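Local coordinates for protein L-talarate/galactarate dehydratase (Salmonella typhimurium, PDB 2PP0) that dehydrates L-talarate and galactarate to 5-keto-4-deoxy-D-glucarate with the help of magnesium, and also epimerizes L-talarate to galactarate, at residues S282-D296 with P310-K324. Residues are numbered along the deposited sequence; the frame is centred on the assembly and turned at random.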
ATOM      1  N   SER B 282       6.998  13.991   7.554  1.00 27.02           N
ATOM      2  CA  SER B 282       6.069  12.964   8.017  1.00 26.83           C
ATOM      3  C   SER B 282       4.873  12.888   7.095  1.00 26.81           C
ATOM      4  O   SER B 282       4.603  13.816   6.339  1.00 26.38           O
ATOM      5  CB  SER B 282       5.563  13.267   9.430  1.00 28.13           C
ATOM      6  OG  SER B 282       4.591  14.304   9.406  1.00 25.57           O
ATOM      7  N   PHE B 283       4.160  11.771   7.162  1.00 28.08           N
ATOM      8  CA  PHE B 283       2.960  11.598   6.366  1.00 28.26           C
ATOM      9  C   PHE B 283       1.970  12.680   6.798  1.00 29.78           C
ATOM     10  O   PHE B 283       1.403  13.385   5.970  1.00 30.45           O
ATOM     11  CB  PHE B 283       2.343  10.229   6.633  1.00 29.95           C
ATOM     12  CG  PHE B 283       0.927  10.108   6.154  1.00 31.75           C
ATOM     13  CD1 PHE B 283       0.651   9.795   4.832  1.00 32.06           C
ATOM     14  CD2 PHE B 283      -0.136  10.357   7.023  1.00 31.99           C
ATOM     15  CE1 PHE B 283      -0.665   9.729   4.369  1.00 33.93           C
ATOM     16  CE2 PHE B 283      -1.456  10.295   6.576  1.00 34.03           C
ATOM     17  CZ  PHE B 283      -1.723   9.981   5.245  1.00 34.43           C
ATOM     18  N   ARG B 284       1.772  12.809   8.106  1.00 31.02           N
ATOM     19  CA  ARG B 284       0.829  13.788   8.629  1.00 33.56           C
ATOM     20  C   ARG B 284       1.030  15.206   8.110  1.00 32.56           C
ATOM     21  O   ARG B 284       0.059  15.906   7.842  1.00 32.05           O
ATOM     22  CB  ARG B 284       0.843  13.778  10.161  1.00 38.29           C
ATOM     23  CG  ARG B 284       0.211  12.519  10.752  1.00 44.01           C
ATOM     24  CD  ARG B 284      -0.298  12.738  12.174  1.00 48.82           C
ATOM     25  NE  ARG B 284      -0.961  11.548  12.700  1.00 52.60           N
ATOM     26  CZ  ARG B 284      -0.328  10.442  13.087  1.00 54.89           C
ATOM     27  NH1 ARG B 284       0.996  10.368  13.015  1.00 55.39           N
ATOM     28  NH2 ARG B 284      -1.021   9.404  13.538  1.00 56.48           N
ATOM     29  N   GLU B 285       2.279  15.636   7.970  1.00 31.48           N
ATOM     30  CA  GLU B 285       2.549  16.976   7.462  1.00 30.78           C
ATOM     31  C   GLU B 285       2.119  17.078   6.007  1.00 29.85           C
ATOM     32  O   GLU B 285       1.480  18.051   5.596  1.00 28.18           O
ATOM     33  CB  GLU B 285       4.036  17.302   7.603  1.00 32.21           C
ATOM     34  CG  GLU B 285       4.480  17.408   9.055  1.00 34.65           C
ATOM     35  CD  GLU B 285       5.984  17.330   9.215  1.00 36.68           C
ATOM     36  OE1 GLU B 285       6.687  18.242   8.737  1.00 34.49           O
ATOM     37  OE2 GLU B 285       6.458  16.342   9.818  1.00 37.57           O
ATOM     38  N   HIS B 286       2.471  16.068   5.218  1.00 29.17           N
ATOM     39  CA  HIS B 286       2.091  16.058   3.812  1.00 26.77           C
ATOM     40  C   HIS B 286       0.578  16.012   3.670  1.00 25.93           C
ATOM     41  O   HIS B 286       0.014  16.624   2.768  1.00 26.16           O
ATOM     42  CB  HIS B 286       2.706  14.856   3.090  1.00 25.91           C
ATOM     43  CG  HIS B 286       4.038  15.143   2.475  1.00 22.64           C
ATOM     44  ND1 HIS B 286       5.228  14.784   3.069  1.00 25.61           N
ATOM     45  CD2 HIS B 286       4.369  15.779   1.327  1.00 22.91           C
ATOM     46  CE1 HIS B 286       6.235  15.188   2.316  1.00 23.15           C
ATOM     47  NE2 HIS B 286       5.740  15.797   1.253  1.00 25.92           N
ATOM     48  N   GLU B 287      -0.074  15.280   4.567  1.00 26.80           N
ATOM     49  CA  GLU B 287      -1.524  15.150   4.542  1.00 29.74           C
ATOM     50  C   GLU B 287      -2.213  16.504   4.705  1.00 30.58           C
ATOM     51  O   GLU B 287      -3.179  16.801   4.008  1.00 28.91           O
ATOM     52  CB  GLU B 287      -1.987  14.196   5.645  1.00 28.75           C
ATOM     53  CG  GLU B 287      -3.491  14.029   5.724  1.00 31.52           C
ATOM     54  CD  GLU B 287      -3.896  13.065   6.810  1.00 32.92           C
ATOM     55  OE1 GLU B 287      -3.373  13.186   7.935  1.00 31.74           O
ATOM     56  OE2 GLU B 287      -4.739  12.187   6.546  1.00 37.20           O
ATOM     57  N   GLN B 288      -1.716  17.321   5.630  1.00 30.95           N
ATOM     58  CA  GLN B 288      -2.307  18.635   5.837  1.00 31.43           C
ATOM     59  C   GLN B 288      -2.179  19.485   4.576  1.00 31.18           C
ATOM     60  O   GLN B 288      -3.100  20.225   4.230  1.00 30.05           O
ATOM     61  CB  GLN B 288      -1.646  19.345   7.024  1.00 33.55           C
ATOM     62  CG  GLN B 288      -2.012  18.741   8.373  1.00 38.53           C
ATOM     63  CD  GLN B 288      -3.520  18.711   8.611  1.00 43.09           C
ATOM     64  OE1 GLN B 288      -4.166  19.756   8.727  1.00 45.89           O
ATOM     65  NE2 GLN B 288      -4.086  17.506   8.679  1.00 42.75           N
ATOM     66  N   LEU B 289      -1.048  19.385   3.878  1.00 29.94           N
ATOM     67  CA  LEU B 289      -0.889  20.173   2.663  1.00 29.56           C
ATOM     68  C   LEU B 289      -1.801  19.663   1.552  1.00 30.26           C
ATOM     69  O   LEU B 289      -2.403  20.454   0.819  1.00 29.79           O
ATOM     70  CB  LEU B 289       0.570  20.176   2.187  1.00 29.76           C
ATOM     71  CG  LEU B 289       1.369  21.420   2.614  1.00 29.93           C
ATOM     72  CD1 LEU B 289       1.762  21.320   4.080  1.00 28.27           C
ATOM     73  CD2 LEU B 289       2.596  21.552   1.736  1.00 31.36           C
ATOM     74  N   ILE B 290      -1.909  18.342   1.431  1.00 28.60           N
ATOM     75  CA  ILE B 290      -2.761  17.754   0.400  1.00 29.71           C
ATOM     76  C   ILE B 290      -4.246  18.043   0.658  1.00 29.69           C
ATOM     77  O   ILE B 290      -4.975  18.411  -0.261  1.00 31.72           O
ATOM     78  CB  ILE B 290      -2.515  16.226   0.286  1.00 29.41           C
ATOM     79  CG1 ILE B 290      -1.113  15.977  -0.289  1.00 28.58           C
ATOM     80  CG2 ILE B 290      -3.570  15.592  -0.614  1.00 29.42           C
ATOM     81  CD1 ILE B 290      -0.636  14.527  -0.212  1.00 31.00           C
ATOM     82  N   LEU B 291      -4.696  17.896   1.900  1.00 31.33           N
ATOM     83  CA  LEU B 291      -6.094  18.181   2.215  1.00 31.82           C
ATOM     84  C   LEU B 291      -6.397  19.668   2.019  1.00 33.20           C
ATOM     85  O   LEU B 291      -7.549  20.055   1.818  1.00 33.23           O
ATOM     86  CB  LEU B 291      -6.419  17.771   3.652  1.00 32.25           C
ATOM     87  CG  LEU B 291      -6.366  16.274   3.952  1.00 34.32           C
ATOM     88  CD1 LEU B 291      -6.727  16.032   5.409  1.00 34.64           C
ATOM     89  CD2 LEU B 291      -7.331  15.527   3.026  1.00 36.08           C
ATOM     90  N   GLY B 292      -5.355  20.494   2.069  1.00 31.91           N
ATOM     91  CA  GLY B 292      -5.529  21.925   1.886  1.00 30.98           C
ATOM     92  C   GLY B 292      -5.352  22.367   0.445  1.00 31.29           C
ATOM     93  O   GLY B 292      -5.368  23.565   0.153  1.00 30.65           O
ATOM     94  N   ASN B 293      -5.177  21.408  -0.461  1.00 30.36           N
ATOM     95  CA  ASN B 293      -5.011  21.715  -1.882  1.00 29.85           C
ATOM     96  C   ASN B 293      -3.863  22.694  -2.141  1.00 28.79           C
ATOM     97  O   ASN B 293      -3.957  23.590  -2.984  1.00 28.27           O
ATOM     98  CB  ASN B 293      -6.326  22.275  -2.432  1.00 31.12           C
ATOM     99  CG  ASN B 293      -7.457  21.263  -2.360  1.00 33.86           C
ATOM    100  OD1 ASN B 293      -8.595  21.603  -2.039  1.00 36.30           O
ATOM    101  ND2 ASN B 293      -7.147  20.013  -2.665  1.00 31.24           N
ATOM    102  N   ALA B 294      -2.767  22.490  -1.422  1.00 30.63           N
ATOM    103  CA  ALA B 294      -1.587  23.343  -1.524  1.00 29.20           C
ATOM    104  C   ALA B 294      -0.832  23.301  -2.850  1.00 30.13           C
ATOM    105  O   ALA B 294      -0.329  24.331  -3.309  1.00 29.59           O
ATOM    106  CB  ALA B 294      -0.625  23.009  -0.387  1.00 29.15           C
ATOM    107  N   SER B 295      -0.743  22.130  -3.478  1.00 29.37           N
ATOM    108  CA  SER B 295       0.018  22.038  -4.716  1.00 29.71           C
ATOM    109  C   SER B 295      -0.463  21.028  -5.757  1.00 30.05           C
ATOM    110  O   SER B 295      -1.178  20.076  -5.446  1.00 30.74           O
ATOM    111  CB  SER B 295       1.483  21.740  -4.383  1.00 30.10           C
ATOM    112  OG  SER B 295       1.594  20.507  -3.680  1.00 28.54           O
ATOM    113  N   ASP B 296      -0.029  21.258  -6.994  1.00 29.53           N
ATOM    114  CA  ASP B 296      -0.354  20.415  -8.141  1.00 30.15           C
ATOM    115  C   ASP B 296       0.602  19.222  -8.181  1.00 30.30           C
ATOM    116  O   ASP B 296       0.239  18.130  -8.633  1.00 30.09           O
ATOM    117  CB  ASP B 296      -0.237  21.250  -9.420  1.00 29.72           C
ATOM    118  CG  ASP B 296      -1.138  22.474  -9.389  1.00 32.45           C
ATOM    119  OD1 ASP B 296      -2.371  22.298  -9.448  1.00 31.40           O
ATOM    120  OD2 ASP B 296      -0.617  23.606  -9.288  1.00 33.07           O
ATOM    121  N   PRO B 310       6.177   5.285   4.965  1.00 24.29           N
ATOM    122  CA  PRO B 310       5.316   6.473   4.998  1.00 26.06           C
ATOM    123  C   PRO B 310       5.235   7.160   3.626  1.00 26.93           C
ATOM    124  O   PRO B 310       4.231   7.792   3.301  1.00 26.64           O
ATOM    125  CB  PRO B 310       5.973   7.357   6.070  1.00 24.46           C
ATOM    126  CG  PRO B 310       7.423   6.920   6.047  1.00 25.35           C
ATOM    127  CD  PRO B 310       7.299   5.421   5.914  1.00 24.26           C
ATOM    128  N   PHE B 311       6.289   7.030   2.823  1.00 25.49           N
ATOM    129  CA  PHE B 311       6.300   7.633   1.492  1.00 27.11           C
ATOM    130  C   PHE B 311       5.190   6.990   0.649  1.00 27.93           C
ATOM    131  O   PHE B 311       4.535   7.662  -0.158  1.00 28.85           O
ATOM    132  CB  PHE B 311       7.671   7.422   0.826  1.00 26.62           C
ATOM    133  CG  PHE B 311       7.831   8.128  -0.498  1.00 27.20           C
ATOM    134  CD1 PHE B 311       8.668   9.233  -0.616  1.00 25.20           C
ATOM    135  CD2 PHE B 311       7.155   7.678  -1.634  1.00 26.13           C
ATOM    136  CE1 PHE B 311       8.832   9.880  -1.846  1.00 26.75           C
ATOM    137  CE2 PHE B 311       7.310   8.317  -2.865  1.00 25.33           C
ATOM    138  CZ  PHE B 311       8.148   9.419  -2.975  1.00 27.89           C
ATOM    139  N   LEU B 312       4.972   5.691   0.841  1.00 28.02           N
ATOM    140  CA  LEU B 312       3.932   4.988   0.094  1.00 28.75           C
ATOM    141  C   LEU B 312       2.543   5.527   0.446  1.00 29.54           C
ATOM    142  O   LEU B 312       1.712   5.725  -0.439  1.00 29.74           O
ATOM    143  CB  LEU B 312       3.991   3.478   0.366  1.00 27.58           C
ATOM    144  CG  LEU B 312       5.233   2.740  -0.151  1.00 26.82           C
ATOM    145  CD1 LEU B 312       5.194   1.284   0.272  1.00 26.14           C
ATOM    146  CD2 LEU B 312       5.304   2.847  -1.662  1.00 28.13           C
ATOM    147  N   LYS B 313       2.289   5.767   1.729  1.00 29.93           N
ATOM    148  CA  LYS B 313       0.984   6.290   2.132  1.00 31.20           C
ATOM    149  C   LYS B 313       0.797   7.694   1.578  1.00 29.73           C
ATOM    150  O   LYS B 313      -0.315   8.098   1.239  1.00 29.37           O
ATOM    151  CB  LYS B 313       0.850   6.315   3.653  1.00 33.73           C
ATOM    152  CG  LYS B 313       0.838   4.938   4.297  1.00 39.04           C
ATOM    153  CD  LYS B 313       0.251   5.001   5.709  1.00 43.62           C
ATOM    154  CE  LYS B 313       0.974   6.012   6.595  1.00 45.70           C
ATOM    155  NZ  LYS B 313       0.291   6.189   7.920  1.00 47.98           N
ATOM    156  N   ILE B 314       1.891   8.440   1.489  1.00 27.93           N
ATOM    157  CA  ILE B 314       1.832   9.794   0.956  1.00 28.96           C
ATOM    158  C   ILE B 314       1.462   9.720  -0.525  1.00 28.94           C
ATOM    159  O   ILE B 314       0.592  10.455  -0.998  1.00 28.55           O
ATOM    160  CB  ILE B 314       3.189  10.516   1.134  1.00 27.92           C
ATOM    161  CG1 ILE B 314       3.440  10.761   2.624  1.00 28.53           C
ATOM    162  CG2 ILE B 314       3.192  11.838   0.361  1.00 28.73           C
ATOM    163  CD1 ILE B 314       4.852  11.201   2.943  1.00 28.02           C
ATOM    164  N   MET B 315       2.118   8.819  -1.250  1.00 29.58           N
ATOM    165  CA  MET B 315       1.850   8.625  -2.675  1.00 28.98           C
ATOM    166  C   MET B 315       0.398   8.275  -2.932  1.00 27.47           C
ATOM    167  O   MET B 315      -0.222   8.801  -3.855  1.00 28.84           O
ATOM    168  CB  MET B 315       2.695   7.488  -3.248  1.00 28.56           C
ATOM    169  CG  MET B 315       4.018   7.893  -3.835  1.00 30.51           C
ATOM    170  SD  MET B 315       4.720   6.453  -4.692  1.00 22.43           S
ATOM    171  CE  MET B 315       4.901   5.457  -3.451  1.00 23.38           C
ATOM    172  N   ASP B 316      -0.129   7.352  -2.138  1.00 27.02           N
ATOM    173  CA  ASP B 316      -1.516   6.932  -2.294  1.00 28.70           C
ATOM    174  C   ASP B 316      -2.471   8.092  -2.054  1.00 29.35           C
ATOM    175  O   ASP B 316      -3.489   8.224  -2.739  1.00 30.08           O
ATOM    176  CB  ASP B 316      -1.836   5.781  -1.333  1.00 30.06           C
ATOM    177  CG  ASP B 316      -1.003   4.536  -1.622  1.00 32.65           C
ATOM    178  OD1 ASP B 316      -0.476   4.429  -2.748  1.00 33.09           O
ATOM    179  OD2 ASP B 316      -0.882   3.665  -0.733  1.00 34.82           O
ATOM    180  N   LEU B 317      -2.145   8.938  -1.083  1.00 29.45           N
ATOM    181  CA  LEU B 317      -2.996  10.088  -0.782  1.00 28.83           C
ATOM    182  C   LEU B 317      -2.944  11.102  -1.920  1.00 28.88           C
ATOM    183  O   LEU B 317      -3.979  11.597  -2.373  1.00 30.33           O
ATOM    184  CB  LEU B 317      -2.556  10.752   0.528  1.00 28.60           C
ATOM    185  CG  LEU B 317      -3.386  11.966   0.966  1.00 29.84           C
ATOM    186  CD1 LEU B 317      -4.850  11.562   1.129  1.00 29.91           C
ATOM    187  CD2 LEU B 317      -2.839  12.516   2.288  1.00 29.12           C
ATOM    188  N   ALA B 318      -1.738  11.408  -2.388  1.00 28.68           N
ATOM    189  CA  ALA B 318      -1.566  12.360  -3.482  1.00 27.67           C
ATOM    190  C   ALA B 318      -2.306  11.899  -4.736  1.00 30.19           C
ATOM    191  O   ALA B 318      -2.943  12.703  -5.422  1.00 28.12           O
ATOM    192  CB  ALA B 318      -0.081  12.539  -3.793  1.00 27.70           C
ATOM    193  N   ALA B 319      -2.202  10.605  -5.038  1.00 29.89           N
ATOM    194  CA  ALA B 319      -2.855  10.029  -6.210  1.00 32.64           C
ATOM    195  C   ALA B 319      -4.371  10.132  -6.075  1.00 32.53           C
ATOM    196  O   ALA B 319      -5.071  10.423  -7.044  1.00 32.13           O
ATOM    197  CB  ALA B 319      -2.438   8.562  -6.380  1.00 29.78           C
ATOM    198  N   LYS B 320      -4.870   9.889  -4.869  1.00 35.09           N
ATOM    199  CA  LYS B 320      -6.302   9.965  -4.604  1.00 36.82           C
ATOM    200  C   LYS B 320      -6.808  11.386  -4.878  1.00 37.38           C
ATOM    201  O   LYS B 320      -7.958  11.581  -5.285  1.00 36.55           O
ATOM    202  CB  LYS B 320      -6.588   9.572  -3.150  1.00 39.85           C
ATOM    203  CG  LYS B 320      -8.072   9.448  -2.821  1.00 44.42           C
ATOM    204  CD  LYS B 320      -8.316   9.026  -1.373  1.00 48.95           C
ATOM    205  CE  LYS B 320      -7.854  10.095  -0.382  1.00 52.85           C
ATOM    206  NZ  LYS B 320      -8.181   9.739   1.035  1.00 53.96           N
ATOM    207  N   HIS B 321      -5.940  12.376  -4.662  1.00 34.19           N
ATOM    208  CA  HIS B 321      -6.296  13.771  -4.890  1.00 33.19           C
ATOM    209  C   HIS B 321      -5.930  14.258  -6.287  1.00 33.00           C
ATOM    210  O   HIS B 321      -5.958  15.458  -6.560  1.00 32.49           O
ATOM    211  CB  HIS B 321      -5.641  14.671  -3.835  1.00 33.36           C
ATOM    212  CG  HIS B 321      -6.368  14.687  -2.526  1.00 34.11           C
ATOM    213  ND1 HIS B 321      -6.387  13.605  -1.672  1.00 35.17           N
ATOM    214  CD2 HIS B 321      -7.146  15.635  -1.950  1.00 33.21           C
ATOM    215  CE1 HIS B 321      -7.146  13.886  -0.626  1.00 33.47           C
ATOM    216  NE2 HIS B 321      -7.619  15.111  -0.772  1.00 33.71           N
ATOM    217  N   GLY B 322      -5.576  13.323  -7.167  1.00 31.79           N
ATOM    218  CA  GLY B 322      -5.245  13.669  -8.540  1.00 30.33           C
ATOM    219  C   GLY B 322      -4.008  14.512  -8.773  1.00 31.42           C
ATOM    220  O   GLY B 322      -3.893  15.164  -9.813  1.00 32.12           O
ATOM    221  N   ARG B 323      -3.068  14.489  -7.830  1.00 30.34           N
ATOM    222  CA  ARG B 323      -1.842  15.270  -7.955  1.00 30.12           C
ATOM    223  C   ARG B 323      -0.713  14.470  -8.605  1.00 31.68           C
ATOM    224  O   ARG B 323      -0.716  13.240  -8.578  1.00 34.19           O
ATOM    225  CB  ARG B 323      -1.371  15.727  -6.569  1.00 28.54           C
ATOM    226  CG  ARG B 323      -2.445  16.356  -5.709  1.00 27.50           C
ATOM    227  CD  ARG B 323      -3.087  17.555  -6.394  1.00 31.67           C
ATOM    228  NE  ARG B 323      -3.999  18.260  -5.490  1.00 31.90           N
ATOM    229  CZ  ARG B 323      -4.708  19.329  -5.832  1.00 34.82           C
ATOM    230  NH1 ARG B 323      -4.618  19.821  -7.061  1.00 34.42           N
ATOM    231  NH2 ARG B 323      -5.497  19.915  -4.940  1.00 34.12           N
ATOM    232  N   LYS B 324       0.255  15.177  -9.180  1.00 32.30           N
ATOM    233  CA  LYS B 324       1.412  14.538  -9.799  1.00 30.67           C
ATOM    234  C   LYS B 324       2.467  14.362  -8.711  1.00 31.46           C
ATOM    235  O   LYS B 324       2.398  15.004  -7.656  1.00 29.91           O
ATOM    236  CB  LYS B 324       1.990  15.416 -10.912  1.00 32.02           C
ATOM    237  CG  LYS B 324       1.079  15.636 -12.117  1.00 34.33           C
ATOM    238  CD  LYS B 324       0.892  14.360 -12.926  1.00 35.66           C
ATOM    239  CE  LYS B 324       0.194  14.648 -14.255  1.00 34.10           C
ATOM    240  NZ  LYS B 324       0.949  15.643 -15.083  1.00 35.16           N
TER
HETATM  241  O   HOH W   1      -4.279  18.398  -2.842  1.00 36.98           O
HETATM  242  O   HOH W   2      -3.508  19.230  -9.593  1.00 40.28           O
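Lys-313 bends at chi3 to bring its ammonium over one face of the Phe-283 ring, a cation-pi contact with NZ 4.5 Å from the ring centroid and 19° off the normal. Phe-283 CG stands anti to its own nitrogen (chi1 164°), which lays the ring across the neighbouring helix: CD1 meets Ile-314 CG1 at 3.7 Å, and CZ approaches Leu-317 CD2. The side chains of Ile-290 and Leu-317 run antiparallel past one another, Ile-290 CD1 3.9 Å from Leu-317 CD2, while the CG2 branch of Ile-290 sits over the face of His-321, 3.6 Å from the ring centroid. That imidazole is fixed from its own helix, ND1 donating to Leu-317 O at 3.2 Å. These side chains join two neighbouring outer helices of the enolase-superfamily TIM barrel, whose segments 283-291 and 310-320 run nearly parallel (11°) with axes 9.6 Å apart. Beyond the helix ends, parallel strands 297-298 and 324-325 begin, and Lys-324 N donates to Asp-296 O (3.0 Å) in a nearly straight bond. Alongside, the Arg-323 guanidinium has Ser-295 O over one face; one water links its NE to Ile-290 O, and a second bridges NH1 to Asp-296 OD1, whose companion OD2 accepts from Ile-274 N.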